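PDB 7LAO: aminoglycoside N(3)-acetyltransferase III from Serratia marcescens, which transfers an acetyl group from acetyl-CoA to the 3-amino group of 2-deoxystreptamine antibiotics such as gentamicin, conferring resistance to them. Local coordinates for residues R184-E189 against D206-G211. Residues are numbered along the deposited sequence; the frame is centred on the assembly and turned at random.
Sequences RRVTYE and DFDSNG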
loop_
_atom_site.group_PDB
_atom_site.type_symbol
_atom_site.label_atom_id
_atom_site.label_comp_id
_atom_site.label_asym_id
_atom_site.label_seq_id
_atom_site.Cartn_x
_atom_site.Cartn_y
_atom_site.Cartn_z
ATOM N N ARG A 184 3.954 7.719 17.656
ATOM C CA ARG A 184 5.360 7.860 17.287
ATOM C C ARG A 184 5.511 8.579 15.947
ATOM O O ARG A 184 4.735 8.359 15.008
ATOM C CB ARG A 184 6.026 6.479 17.221
ATOM C CG ARG A 184 6.286 5.853 18.602
ATOM C CD ARG A 184 6.468 4.337 18.517
ATOM N NE ARG A 184 7.567 3.968 17.636
ATOM C CZ ARG A 184 8.777 3.602 18.052
ATOM N NH1 ARG A 184 9.051 3.556 19.350
ATOM N NH2 ARG A 184 9.717 3.287 17.169
ATOM N N ARG A 185 6.532 9.428 15.864
ATOM C CA ARG A 185 6.883 10.185 14.671
ATOM C C ARG A 185 8.310 9.847 14.263
ATOM O O ARG A 185 9.128 9.431 15.089
ATOM C CB ARG A 185 6.793 11.704 14.917
ATOM C CG ARG A 185 5.552 12.149 15.658
ATOM C CD ARG A 185 4.410 12.275 14.691
ATOM N NE ARG A 185 4.626 13.356 13.740
ATOM C CZ ARG A 185 3.672 13.836 12.953
ATOM N NH1 ARG A 185 2.460 13.304 12.998
ATOM N NH2 ARG A 185 3.935 14.829 12.110
ATOM N N VAL A 186 8.607 10.061 12.979
ATOM C CA VAL A 186 9.953 9.911 12.443
ATOM C C VAL A 186 10.231 11.087 11.521
ATOM O O VAL A 186 9.325 11.835 11.141
ATOM C CB VAL A 186 10.158 8.596 11.664
ATOM C CG1 VAL A 186 9.924 7.388 12.566
ATOM C CG2 VAL A 186 9.228 8.537 10.461
ATOM N N THR A 187 11.509 11.234 11.155
ATOM C CA THR A 187 11.960 12.205 10.166
ATOM C C THR A 187 12.956 11.557 9.222
ATOM O O THR A 187 13.815 10.779 9.644
ATOM C CB THR A 187 12.616 13.420 10.822
ATOM O OG1 THR A 187 13.765 13.015 11.585
ATOM C CG2 THR A 187 11.635 14.034 11.743
ATOM N N TYR A 188 12.852 11.897 7.945
ATOM C CA TYR A 188 13.823 11.438 6.965
ATOM C C TYR A 188 13.883 12.474 5.854
ATOM O O TYR A 188 13.204 13.507 5.907
ATOM C CB TYR A 188 13.459 10.044 6.446
ATOM C CG TYR A 188 12.031 9.956 5.969
ATOM C CD1 TYR A 188 11.705 10.256 4.656
ATOM C CD2 TYR A 188 11.005 9.590 6.841
ATOM C CE1 TYR A 188 10.405 10.185 4.212
ATOM C CE2 TYR A 188 9.688 9.526 6.403
ATOM C CZ TYR A 188 9.397 9.824 5.082
ATOM O OH TYR A 188 8.105 9.764 4.613
ATOM N N GLU A 189 14.731 12.210 4.859
ATOM C CA GLU A 189 14.893 13.115 3.724
ATOM C C GLU A 189 14.749 12.350 2.413
ATOM O O GLU A 189 15.126 11.180 2.315
ATOM C CB GLU A 189 16.243 13.851 3.749
ATOM C CG GLU A 189 16.226 15.150 4.565
ATOM C CD GLU A 189 17.524 15.963 4.464
ATOM O OE1 GLU A 189 17.887 16.623 5.465
ATOM O OE2 GLU A 189 18.172 15.960 3.388
ATOM N N ASP A 206 6.740 12.517 9.676
ATOM C CA ASP A 206 5.507 11.761 9.533
ATOM C C ASP A 206 5.407 10.733 10.648
ATOM O O ASP A 206 6.351 10.513 11.409
ATOM C CB ASP A 206 5.428 11.092 8.152
ATOM C CG ASP A 206 4.028 11.131 7.559
ATOM O OD1 ASP A 206 3.063 10.944 8.336
ATOM O OD2 ASP A 206 3.885 11.351 6.328
ATOM N N PHE A 207 4.231 10.118 10.745
ATOM C CA PHE A 207 4.004 9.064 11.716
ATOM C C PHE A 207 4.879 7.847 11.391
ATOM O O PHE A 207 5.175 7.550 10.231
ATOM C CB PHE A 207 2.522 8.666 11.731
ATOM C CG PHE A 207 1.605 9.728 12.246
ATOM C CD1 PHE A 207 1.532 9.996 13.598
ATOM C CD2 PHE A 207 0.817 10.475 11.372
ATOM C CE1 PHE A 207 0.686 10.986 14.076
ATOM C CE2 PHE A 207 -0.021 11.467 11.843
ATOM C CZ PHE A 207 -0.092 11.705 13.205
ATOM N N ASP A 208 5.300 7.151 12.439
ATOM C CA ASP A 208 6.112 5.937 12.312
ATOM C C ASP A 208 5.321 4.806 11.632
ATOM O O ASP A 208 4.274 4.390 12.137
ATOM C CB ASP A 208 6.565 5.526 13.713
ATOM C CG ASP A 208 7.743 4.573 13.708
ATOM O OD1 ASP A 208 8.013 3.969 12.652
ATOM O OD2 ASP A 208 8.386 4.419 14.771
ATOM N N SER A 209 5.814 4.296 10.490
ATOM C CA SER A 209 5.176 3.165 9.806
ATOM C C SER A 209 5.579 1.809 10.383
ATOM O O SER A 209 4.970 0.797 10.021
ATOM C CB SER A 209 5.503 3.147 8.300
ATOM O OG SER A 209 6.878 3.423 8.058
ATOM N N ASN A 210 6.599 1.758 11.237
ATOM C CA ASN A 210 6.988 0.501 11.857
ATOM C C ASN A 210 6.689 0.565 13.348
ATOM O O ASN A 210 7.589 0.403 14.180
ATOM C CB ASN A 210 8.465 0.184 11.581
ATOM C CG ASN A 210 8.787 0.193 10.110
ATOM O OD1 ASN A 210 8.317 -0.658 9.350
ATOM N ND2 ASN A 210 9.599 1.147 9.697
ATOM N N GLY A 211 5.420 0.821 13.682
ATOM C CA GLY A 211 4.982 0.890 15.060
ATOM C C GLY A 211 4.452 2.248 15.468
ATOM O O GLY A 211 5.230 3.162 15.740
HETATM O O HOH W 1 10.155 6.726 15.729
HETATM O O HOH W 2 5.907 11.837 4.433
#
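V186 and D206 exchange two backbone hydrogen bonds, which defines them as an antiparallel hydrogen-bonded pair. V186 N donates to D206 O at 2.8 Å. In return D206 N donates to V186 O at 3.0 Å. R185 and F207 follow as the non-hydrogen-bonded pair, CA to CA 4.3 Å apart. One residue further the strands end, yet D208 N still donates to R184 O, so backbone pairing outlasts the regular strand geometry.

Charge contacts cluster at this end. The guanidinium of R184 meets the carboxylate of D208 side-on: NE and NH2 both donate to OD2, the latter at 3.0 Å, with the two planes 26° apart. Both bonds are bent, as expected when two nitrogens share a single oxygen. The other carboxylate oxygen is tied back into its own loop, N210 N donating to D208 OD1 in an Asx turn. The two oxygens of D208 thus serve different partners, OD1 its own turn and OD2 the arginine, whose NH1 forms a further salt bridge with D214. A water links OD2 to R185 O, and a second bridges Y188 OH and D206 OD2.

The R185–F207 contact is cation-pi: CZ of R185 stands 4.3 Å from the F207 ring centroid, almost on the ring normal. Bends at chi2 (-82°) and chi3 (-67°) fold the arginine back over the ring. Its guanidinium stands steeply on the ring instead of stacking flat; NH1 comes closest, over one face and offset toward the rim (3.0 Å to F207 CZ), with CD beside CD1.

By van der Waals contact, V186 CG1 packs against D208 CG at 3.7 Å, the side chains crossing at about a right angle.

These residues form the open end of the two-stranded beta hairpin 185-192/200-207, separate from the seven-stranded mixed sheet. A141, in the loop between helices 129-133 and 147-153, donates its N to D206 OD2; N73, between strand 56-60 and helix 102-108, accepts from T187 N through OD1.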